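Local coordinates for protein putative decarboxylase involved in desferrioxamine biosynthesis (PDB 5O5C) that probably decarboxylates lysine to cadaverine, using pyridoxal 5'-phosphate as cofactor, within the desferrioxamine biosynthetic pathway of Erwinia amylovora, at residues L120-M125 and A385-L390; R208-K213 and A232-D237; I436-P441 and R477-F482. One frame throughout, in Å; residues are numbered along the deposited sequence.

Contact 1 of 3, residues L120-M125 and A385-L390; sequences LAEQIM and ALKMWL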
loop_
_atom_site.group_PDB
_atom_site.type_symbol
_atom_site.label_atom_id
_atom_site.label_comp_id
_atom_site.label_asym_id
_atom_site.label_seq_id
_atom_site.Cartn_x
_atom_site.Cartn_y
_atom_site.Cartn_z
ATOM N N LEU B 120 12.446 -11.886 -9.035
ATOM C CA LEU B 120 11.807 -12.589 -10.154
ATOM C C LEU B 120 10.349 -12.113 -10.298
ATOM O O LEU B 120 9.934 -11.715 -11.370
ATOM C CB LEU B 120 11.829 -14.114 -9.950
ATOM C CG LEU B 120 11.414 -15.019 -11.104
ATOM C CD1 LEU B 120 12.417 -14.891 -12.247
ATOM C CD2 LEU B 120 11.337 -16.464 -10.704
ATOM N N ALA B 121 9.611 -12.110 -9.193
ATOM C CA ALA B 121 8.189 -11.670 -9.178
ATOM C C ALA B 121 7.989 -10.175 -9.504
ATOM O O ALA B 121 7.109 -9.801 -10.259
ATOM C CB ALA B 121 7.582 -12.005 -7.835
ATOM N N GLU B 122 8.786 -9.304 -8.917
ATOM C CA GLU B 122 8.680 -7.884 -9.208
ATOM C C GLU B 122 8.924 -7.600 -10.701
ATOM O O GLU B 122 8.260 -6.735 -11.299
ATOM C CB GLU B 122 9.644 -7.058 -8.340
ATOM C CG GLU B 122 9.213 -6.952 -6.891
ATOM C CD GLU B 122 8.012 -6.017 -6.708
ATOM O OE1 GLU B 122 7.578 -5.277 -7.645
ATOM O OE2 GLU B 122 7.468 -6.045 -5.614
ATOM N N GLN B 123 9.867 -8.302 -11.296
ATOM C CA GLN B 123 10.156 -8.094 -12.724
ATOM C C GLN B 123 8.949 -8.402 -13.643
ATOM O O GLN B 123 8.657 -7.684 -14.607
ATOM C CB GLN B 123 11.347 -8.935 -13.152
ATOM C CG GLN B 123 11.757 -8.761 -14.641
ATOM C CD GLN B 123 12.938 -9.642 -15.028
ATOM O OE1 GLN B 123 13.425 -10.379 -14.183
ATOM N NE2 GLN B 123 13.386 -9.605 -16.330
ATOM N N ILE B 124 8.285 -9.505 -13.334
ATOM C CA ILE B 124 7.101 -9.944 -14.078
ATOM C C ILE B 124 5.944 -8.976 -13.814
ATOM O O ILE B 124 5.292 -8.500 -14.752
ATOM C CB ILE B 124 6.703 -11.379 -13.691
ATOM C CG1 ILE B 124 7.791 -12.343 -14.188
ATOM C CG2 ILE B 124 5.324 -11.725 -14.222
ATOM C CD1 ILE B 124 7.698 -13.777 -13.739
ATOM N N MET B 125 5.742 -8.684 -12.538
ATOM C CA MET B 125 4.766 -7.740 -12.050
ATOM C C MET B 125 4.827 -6.334 -12.671
ATOM O O MET B 125 3.779 -5.711 -12.907
ATOM C CB MET B 125 4.888 -7.583 -10.537
ATOM C CG MET B 125 4.478 -8.801 -9.720
ATOM S SD MET B 125 4.945 -8.635 -7.976
ATOM C CE MET B 125 4.196 -7.077 -7.568
ATOM N N ALA B 385 1.276 -10.933 -3.807
ATOM C CA ALA B 385 1.290 -12.366 -3.612
ATOM C C ALA B 385 2.202 -13.127 -4.570
ATOM O O ALA B 385 2.689 -14.201 -4.194
ATOM C CB ALA B 385 -0.131 -12.926 -3.671
ATOM N N LEU B 386 2.526 -12.573 -5.746
ATOM C CA LEU B 386 3.430 -13.279 -6.691
ATOM C C LEU B 386 4.795 -13.547 -6.095
ATOM O O LEU B 386 5.460 -14.527 -6.511
ATOM C CB LEU B 386 3.578 -12.585 -8.008
ATOM C CG LEU B 386 4.354 -13.244 -9.137
ATOM C CD1 LEU B 386 3.721 -14.531 -9.601
ATOM C CD2 LEU B 386 4.496 -12.263 -10.285
ATOM N N LYS B 387 5.165 -12.701 -5.128
ATOM C CA LYS B 387 6.449 -12.770 -4.471
ATOM C C LYS B 387 6.554 -13.975 -3.569
ATOM O O LYS B 387 7.553 -14.640 -3.630
ATOM C CB LYS B 387 6.752 -11.502 -3.681
ATOM C CG LYS B 387 6.945 -10.300 -4.591
ATOM C CD LYS B 387 7.313 -9.023 -3.844
ATOM C CE LYS B 387 6.153 -8.054 -3.771
ATOM N NZ LYS B 387 6.644 -6.728 -3.328
ATOM N N MET B 388 5.525 -14.216 -2.746
ATOM C CA MET B 388 5.463 -15.356 -1.875
ATOM C C MET B 388 5.177 -16.578 -2.724
ATOM O O MET B 388 5.632 -17.663 -2.407
ATOM C CB MET B 388 4.404 -15.165 -0.746
ATOM C CG MET B 388 4.931 -14.361 0.437
ATOM S SD MET B 388 6.196 -15.436 1.138
ATOM C CE MET B 388 7.590 -14.554 1.303
ATOM N N TRP B 389 4.472 -16.393 -3.839
ATOM C CA TRP B 389 4.143 -17.509 -4.690
ATOM C C TRP B 389 5.356 -18.062 -5.411
ATOM O O TRP B 389 5.597 -19.324 -5.415
ATOM C CB TRP B 389 3.045 -17.152 -5.674
ATOM C CG TRP B 389 2.287 -18.338 -6.040
ATOM C CD1 TRP B 389 1.251 -18.932 -5.327
ATOM C CD2 TRP B 389 2.515 -19.150 -7.156
ATOM N NE1 TRP B 389 0.829 -20.063 -5.966
ATOM C CE2 TRP B 389 1.591 -20.230 -7.085
ATOM C CE3 TRP B 389 3.430 -19.095 -8.211
ATOM C CZ2 TRP B 389 1.515 -21.210 -8.058
ATOM C CZ3 TRP B 389 3.377 -20.048 -9.143
ATOM C CH2 TRP B 389 2.409 -21.112 -9.080
ATOM N N LEU B 390 6.114 -17.165 -6.027
ATOM C CA LEU B 390 7.336 -17.608 -6.689
ATOM C C LEU B 390 8.431 -18.029 -5.705
ATOM O O LEU B 390 9.226 -18.892 -6.039
ATOM C CB LEU B 390 7.866 -16.618 -7.712
ATOM C CG LEU B 390 6.969 -16.403 -8.947
ATOM C CD1 LEU B 390 7.428 -15.168 -9.697
ATOM C CD2 LEU B 390 6.869 -17.554 -9.922
#
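The methyl group of A121 sits at the apolar centre, against L386, K387 and L390. This is a helix-helix packing in a fold-type I PLP-dependent decarboxylase. It joins helix 116-128 to helix 385-394. The two short axes come within 8.5 Å and run at 136°, nearer antiparallel than parallel. The small A121 lets the backbones approach closely: A121 CA is 5.1 Å from the CA of K387. A121 CB meets the branch point CG of L386 at 3.7 Å. L390 comes in beside L386. L390 CD1 lies 3.6 Å from A121 CA and also meets the L120 and I124 side chains, more loosely.

L386 reaches between the two helices through its branched end. Its CG is anti to the backbone N (chi1 -174°), which puts CD2 beside I124 and M125. I124 CG2 meets L386 CD2 at 4.1 Å, with the two side chains nearly perpendicular. M125 CG packs against L386 CD2 at 3.5 Å, the two chains running opposite ways.

Farther out, the contact turns polar. K387 lays its aliphatic part beside A121 and then bends at chi3 (-106°) to carry NZ to E122. E122 is itself bent at chi2. The pair forms a buried salt bridge. K387 NZ also forms a salt bridge with D384 and hydrogen bonds with T335 and the carbonyl of S337. E122 OE1 forms a salt bridge with R382. The like-charged OE1 of E122 of the second subunit lies close by, so the salt bridge sits at the dimer interface. R382 and K387 would probably offset the repulsion between the two carboxylates. K387 NZ meets E122 OE2 at a short 2.5 Å, nearly along the C-O axis of the carboxylate.

Contact 2 of 3, residues R208-K213 and A232-D237; sequences RVFTSK and AVIPVD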
loop_
_atom_site.group_PDB
_atom_site.type_symbol
_atom_site.label_atom_id
_atom_site.label_comp_id
_atom_site.label_asym_id
_atom_site.label_seq_id
_atom_site.Cartn_x
_atom_site.Cartn_y
_atom_site.Cartn_z
ATOM N N ARG B 208 -12.678 -0.411 25.307
ATOM C CA ARG B 208 -11.264 -0.418 25.611
ATOM C C ARG B 208 -10.579 -1.583 24.954
ATOM O O ARG B 208 -11.094 -2.680 24.960
ATOM C CB ARG B 208 -11.023 -0.409 27.129
ATOM C CG ARG B 208 -11.382 0.931 27.782
ATOM C CD ARG B 208 -10.459 2.076 27.351
ATOM N NE ARG B 208 -10.771 3.370 27.969
ATOM C CZ ARG B 208 -11.674 4.253 27.524
ATOM N NH1 ARG B 208 -12.431 4.016 26.450
ATOM N NH2 ARG B 208 -11.842 5.389 28.176
ATOM N N VAL B 209 -9.394 -1.309 24.428
ATOM C CA VAL B 209 -8.482 -2.317 23.852
ATOM C C VAL B 209 -7.237 -2.435 24.710
ATOM O O VAL B 209 -6.704 -1.450 25.171
ATOM C CB VAL B 209 -8.076 -1.951 22.419
ATOM C CG1 VAL B 209 -6.986 -2.863 21.871
ATOM C CG2 VAL B 209 -9.330 -1.949 21.524
ATOM N N PHE B 210 -6.760 -3.653 24.898
ATOM C CA PHE B 210 -5.603 -3.890 25.752
ATOM C C PHE B 210 -4.431 -4.313 24.887
ATOM O O PHE B 210 -4.558 -5.206 24.045
ATOM C CB PHE B 210 -5.896 -4.961 26.800
ATOM C CG PHE B 210 -7.067 -4.649 27.653
ATOM C CD1 PHE B 210 -8.334 -5.010 27.245
ATOM C CD2 PHE B 210 -6.919 -3.981 28.858
ATOM C CE1 PHE B 210 -9.436 -4.702 28.007
ATOM C CE2 PHE B 210 -8.024 -3.686 29.639
ATOM C CZ PHE B 210 -9.289 -4.054 29.214
ATOM N N THR B 211 -3.287 -3.683 25.124
ATOM C CA THR B 211 -2.038 -4.075 24.482
ATOM C C THR B 211 -0.889 -3.917 25.418
ATOM O O THR B 211 -0.954 -3.138 26.365
ATOM C CB THR B 211 -1.647 -3.199 23.271
ATOM O OG1 THR B 211 -1.647 -1.818 23.625
ATOM C CG2 THR B 211 -2.536 -3.397 22.183
ATOM N N SER B 212 0.187 -4.623 25.111
ATOM C CA SER B 212 1.446 -4.466 25.836
ATOM C C SER B 212 2.020 -3.061 25.590
ATOM O O SER B 212 1.930 -2.517 24.491
ATOM C CB SER B 212 2.452 -5.541 25.376
ATOM O OG SER B 212 3.630 -5.534 26.156
ATOM N N LYS B 213 2.599 -2.465 26.621
ATOM C CA LYS B 213 3.409 -1.249 26.459
ATOM C C LYS B 213 4.504 -1.386 25.382
ATOM O O LYS B 213 4.925 -0.394 24.849
ATOM C CB LYS B 213 4.083 -0.879 27.794
ATOM C CG LYS B 213 3.143 -0.377 28.857
ATOM C CD LYS B 213 3.811 -0.320 30.238
ATOM C CE LYS B 213 2.923 0.471 31.197
ATOM N NZ LYS B 213 3.523 0.686 32.534
ATOM N N ALA B 232 -8.512 4.871 24.107
ATOM C CA ALA B 232 -9.253 3.625 24.116
ATOM C C ALA B 232 -8.335 2.426 24.328
ATOM O O ALA B 232 -8.806 1.300 24.400
ATOM C CB ALA B 232 -10.070 3.469 22.844
ATOM N N VAL B 233 -7.033 2.669 24.374
ATOM C CA VAL B 233 -6.025 1.649 24.412
ATOM C C VAL B 233 -5.508 1.698 25.823
ATOM O O VAL B 233 -5.070 2.763 26.259
ATOM C CB VAL B 233 -4.891 1.958 23.413
ATOM C CG1 VAL B 233 -3.688 1.043 23.645
ATOM C CG2 VAL B 233 -5.409 1.852 21.969
ATOM N N ILE B 234 -5.591 0.580 26.530
ATOM C CA ILE B 234 -5.021 0.414 27.874
ATOM C C ILE B 234 -3.682 -0.380 27.757
ATOM O O ILE B 234 -3.683 -1.568 27.392
ATOM C CB ILE B 234 -6.021 -0.259 28.849
ATOM C CG1 ILE B 234 -7.287 0.616 28.986
ATOM C CG2 ILE B 234 -5.416 -0.383 30.225
ATOM C CD1 ILE B 234 -8.472 -0.055 29.646
ATOM N N PRO B 235 -2.545 0.296 28.004
ATOM C CA PRO B 235 -1.238 -0.369 27.994
ATOM C C PRO B 235 -1.065 -1.263 29.216
ATOM O O PRO B 235 -1.336 -0.827 30.328
ATOM C CB PRO B 235 -0.215 0.793 28.016
ATOM C CG PRO B 235 -1.002 2.017 27.708
ATOM C CD PRO B 235 -2.422 1.759 28.072
ATOM N N VAL B 236 -0.603 -2.485 28.985
ATOM C CA VAL B 236 -0.464 -3.508 29.980
ATOM C C VAL B 236 1.018 -3.781 30.212
ATOM O O VAL B 236 1.801 -3.950 29.258
ATOM C CB VAL B 236 -1.150 -4.802 29.480
ATOM C CG1 VAL B 236 -1.054 -5.915 30.513
ATOM C CG2 VAL B 236 -2.607 -4.502 29.079
ATOM N N ASP B 237 1.397 -3.867 31.486
ATOM C CA ASP B 237 2.802 -3.996 31.866
ATOM C C ASP B 237 3.351 -5.264 31.263
ATOM O O ASP B 237 2.615 -6.173 30.918
ATOM C CB ASP B 237 2.947 -4.019 33.404
ATOM C CG ASP B 237 4.361 -3.764 33.876
ATOM O OD1 ASP B 237 5.253 -3.421 33.061
ATOM O OD2 ASP B 237 4.591 -3.888 35.095
#
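I234 packs against R208 and F210 of the neighbouring parallel strand. The two strands, 207-212 and 233-236, belong to one beta-alpha-beta unit of the large mixed sheet. I234 is held through its backbone first. I234 N donates to V209 O at 2.7 Å, and I234 O accepts T211 N at 3.1 Å, with the donor tilted 30° from the carbonyl plane. The side chain then packs along the strand. Its chi1 of -61°, with an extended chi2 (167°), carries CD1 over to R208 and F210. I234 CD1 touches R208 CG at 3.6 Å. I234 CD1 also reaches F210 CE2 at 3.7 Å. F210 and I234 run alongside each other on one face.

K213 buries much of its side chain here too. The chain is extended beyond CG and crosses the P235 ring roughly at right angles, K213 CG to P235 CB 3.7 Å. NZ ends near D237 OD1, but too far for a salt bridge. P235 has no N-H to give. Its N faces away from strand 207-212, so the ladder loses nothing.

V236 follows. V236 N bonds T211 O at 2.7 Å, less straight than the bond of I234 N. Its CG2 packs at the edge of the F210 ring, near the ring plane, and meets F210 CB. V236 O takes the N-H of K213 at 3.1 Å, which extends the ladder past the end of strand 207-212.

Strand 233-236 is the outermost strand of this sheet within the chain. Strand 262-269 continues it on the far side of strand 207-212. Helix 246-258 packs on the face of F210 and I234. Helix 218-225, the crossover helix, packs on the opposite face through V209, T211 and V233.

Contact 3 of 3, residues I436-P441 and R477-F482; sequences IFRYVP and RQYLKF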
loop_
_atom_site.group_PDB
_atom_site.type_symbol
_atom_site.label_atom_id
_atom_site.label_comp_id
_atom_site.label_asym_id
_atom_site.label_seq_id
_atom_site.Cartn_x
_atom_site.Cartn_y
_atom_site.Cartn_z
ATOM N N ILE B 436 18.492 -6.023 22.766
ATOM C CA ILE B 436 18.518 -4.703 23.322
ATOM C C ILE B 436 19.618 -4.631 24.395
ATOM O O ILE B 436 19.627 -5.406 25.355
ATOM C CB ILE B 436 17.133 -4.294 23.916
ATOM C CG1 ILE B 436 16.041 -4.284 22.838
ATOM C CG2 ILE B 436 17.198 -2.908 24.543
ATOM C CD1 ILE B 436 16.371 -3.468 21.604
ATOM N N PHE B 437 20.533 -3.685 24.223
ATOM C CA PHE B 437 21.657 -3.559 25.098
ATOM C C PHE B 437 22.119 -2.112 25.160
ATOM O O PHE B 437 21.667 -1.287 24.359
ATOM C CB PHE B 437 22.792 -4.460 24.592
ATOM C CG PHE B 437 23.332 -4.085 23.240
ATOM C CD1 PHE B 437 22.706 -4.524 22.066
ATOM C CD2 PHE B 437 24.512 -3.337 23.131
ATOM C CE1 PHE B 437 23.229 -4.193 20.824
ATOM C CE2 PHE B 437 25.031 -2.996 21.891
ATOM C CZ PHE B 437 24.385 -3.417 20.730
ATOM N N ARG B 438 23.001 -1.807 26.114
ATOM C CA ARG B 438 23.663 -0.510 26.136
ATOM C C ARG B 438 25.078 -0.547 26.678
ATOM O O ARG B 438 25.477 -1.449 27.401
ATOM C CB ARG B 438 22.865 0.556 26.864
ATOM C CG ARG B 438 22.663 0.328 28.335
ATOM C CD ARG B 438 21.993 1.513 29.022
ATOM N NE ARG B 438 21.985 1.284 30.450
ATOM C CZ ARG B 438 21.357 2.002 31.372
ATOM N NH1 ARG B 438 20.634 3.062 31.061
ATOM N NH2 ARG B 438 21.467 1.624 32.645
ATOM N N TYR B 439 25.807 0.490 26.315
ATOM C CA TYR B 439 27.120 0.690 26.795
ATOM C C TYR B 439 27.059 1.411 28.143
ATOM O O TYR B 439 26.614 2.527 28.239
ATOM C CB TYR B 439 27.924 1.454 25.759
ATOM C CG TYR B 439 29.361 1.658 26.149
ATOM C CD1 TYR B 439 30.268 0.601 26.123
ATOM C CD2 TYR B 439 29.811 2.912 26.560
ATOM C CE1 TYR B 439 31.581 0.780 26.507
ATOM C CE2 TYR B 439 31.114 3.107 26.942
ATOM C CZ TYR B 439 32.001 2.029 26.904
ATOM O OH TYR B 439 33.304 2.230 27.266
ATOM N N VAL B 440 27.590 0.763 29.162
ATOM C CA VAL B 440 27.666 1.319 30.515
ATOM C C VAL B 440 29.152 1.374 30.838
ATOM O O VAL B 440 29.756 0.363 31.042
ATOM C CB VAL B 440 26.811 0.453 31.483
ATOM C CG1 VAL B 440 26.780 1.025 32.902
ATOM C CG2 VAL B 440 25.383 0.389 30.987
ATOM N N PRO B 441 29.780 2.573 30.805
ATOM C CA PRO B 441 31.212 2.638 31.111
ATOM C C PRO B 441 31.496 2.565 32.611
ATOM O O PRO B 441 30.567 2.641 33.418
ATOM C CB PRO B 441 31.622 3.988 30.550
ATOM C CG PRO B 441 30.410 4.818 30.655
ATOM C CD PRO B 441 29.232 3.902 30.480
ATOM N N ARG B 477 14.990 5.302 29.085
ATOM C CA ARG B 477 16.448 5.263 29.020
ATOM C C ARG B 477 16.865 4.844 27.600
ATOM O O ARG B 477 16.189 4.041 26.970
ATOM C CB ARG B 477 16.979 4.319 30.120
ATOM C CG ARG B 477 16.998 5.005 31.485
ATOM C CD ARG B 477 16.699 4.148 32.718
ATOM N NE ARG B 477 16.021 4.974 33.747
ATOM C CZ ARG B 477 15.693 4.595 34.993
ATOM N NH1 ARG B 477 15.976 3.369 35.445
ATOM N NH2 ARG B 477 15.074 5.467 35.809
ATOM N N GLN B 478 17.947 5.427 27.078
ATOM C CA GLN B 478 18.359 5.127 25.730
ATOM C C GLN B 478 19.097 3.807 25.748
ATOM O O GLN B 478 20.082 3.658 26.463
ATOM C CB GLN B 478 19.201 6.243 25.107
ATOM C CG GLN B 478 18.392 7.257 24.322
ATOM C CD GLN B 478 17.658 6.583 23.193
ATOM O OE1 GLN B 478 16.448 6.463 23.239
ATOM N NE2 GLN B 478 18.400 6.040 22.229
ATOM N N TYR B 479 18.563 2.830 25.008
ATOM C CA TYR B 479 19.292 1.605 24.714
ATOM C C TYR B 479 19.690 1.557 23.237
ATOM O O TYR B 479 19.191 2.342 22.414
ATOM C CB TYR B 479 18.488 0.379 25.183
ATOM C CG TYR B 479 18.477 0.234 26.708
ATOM C CD1 TYR B 479 17.568 0.924 27.504
ATOM C CD2 TYR B 479 19.388 -0.571 27.336
ATOM C CE1 TYR B 479 17.566 0.793 28.888
ATOM C CE2 TYR B 479 19.396 -0.716 28.706
ATOM C CZ TYR B 479 18.503 -0.037 29.474
ATOM O OH TYR B 479 18.585 -0.207 30.798
ATOM N N LEU B 480 20.630 0.667 22.922
ATOM C CA LEU B 480 21.037 0.371 21.537
ATOM C C LEU B 480 20.375 -0.928 21.152
ATOM O O LEU B 480 19.944 -1.689 22.014
ATOM C CB LEU B 480 22.545 0.190 21.421
ATOM C CG LEU B 480 23.429 1.408 21.708
ATOM C CD1 LEU B 480 24.893 0.993 21.580
ATOM C CD2 LEU B 480 23.091 2.547 20.763
ATOM N N LYS B 481 20.261 -1.174 19.859
ATOM C CA LYS B 481 19.536 -2.337 19.430
ATOM C C LYS B 481 20.251 -2.956 18.273
ATOM O O LYS B 481 20.705 -2.253 17.364
ATOM C CB LYS B 481 18.119 -1.994 19.027
ATOM C CG LYS B 481 17.407 -3.147 18.323
ATOM C CD LYS B 481 16.427 -2.717 17.255
ATOM C CE LYS B 481 15.060 -2.533 17.785
ATOM N NZ LYS B 481 14.178 -2.090 16.702
ATOM N N PHE B 482 20.302 -4.280 18.295
ATOM C CA PHE B 482 20.754 -5.075 17.146
ATOM C C PHE B 482 19.552 -5.889 16.657
ATOM O O PHE B 482 18.995 -6.630 17.435
ATOM C CB PHE B 482 21.769 -6.122 17.606
ATOM C CG PHE B 482 23.210 -5.779 17.443
ATOM C CD1 PHE B 482 23.672 -4.508 17.142
ATOM C CD2 PHE B 482 24.132 -6.761 17.729
ATOM C CE1 PHE B 482 25.016 -4.252 17.042
ATOM C CE2 PHE B 482 25.492 -6.514 17.657
ATOM C CZ PHE B 482 25.935 -5.248 17.307
#
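F437 O accepts the N-H of L480 at 2.6 Å, the donor arriving almost head-on to the carbonyl. L480 O in turn takes the N-H of F437 at 3.0 Å. The two residues form a hydrogen-bonded pair of the C-terminal antiparallel sheet, between its two central strands, 434-439 and 477-483. I436 and K481 make the next, non-hydrogen-bonded pair. The strands are strongly twisted, at 119° between their directions.

On one face, F437 packs on L480 and F482. L480 CB lies over the F437 ring in a CH-pi contact. The edge of that ring points at the face of F482, a T-shaped pair with centroids 5.0 Å apart and planes at 78°. Helix 491-510 packs on both rings.

R438 runs extended from CG to NE and lies over Y479. R438 CD sits over the Y479 ring, 3.9 Å from its centroid. The guanidinium is only 15° from the ring plane, and Y479 OH lies over the centre of the R438 guanidinium. E425 has weak polar links to both side chains.

K481 extends toward the cofactor domain, where T273 of the PLP site is close to its side chain. I436 bends at chi2 and presses CD1 tightly on this lysine, I436 CD1 lying 3.4 Å from K481 CB.

How the contacts relate
From the N terminus, residues 120-125 open the loop of contact 1. It closes about 260 residues later at 385-390. Contact 2 is nested inside it, a short loop within one beta-alpha-beta unit of the large sheet. Contact 3 follows in series, joining 436-441 to 477-482 in the C-terminal antiparallel sheet. None of the loops cross, and no contact touches another. Contact 1 ties an early helix to the helix that follows the cofactor-binding sheet, on the opposite side of the chain's centre from the other two. The centres of contacts 2 and 3 are about 26 Å apart, and that of contact 1 is about 37 and 38 Å from theirs.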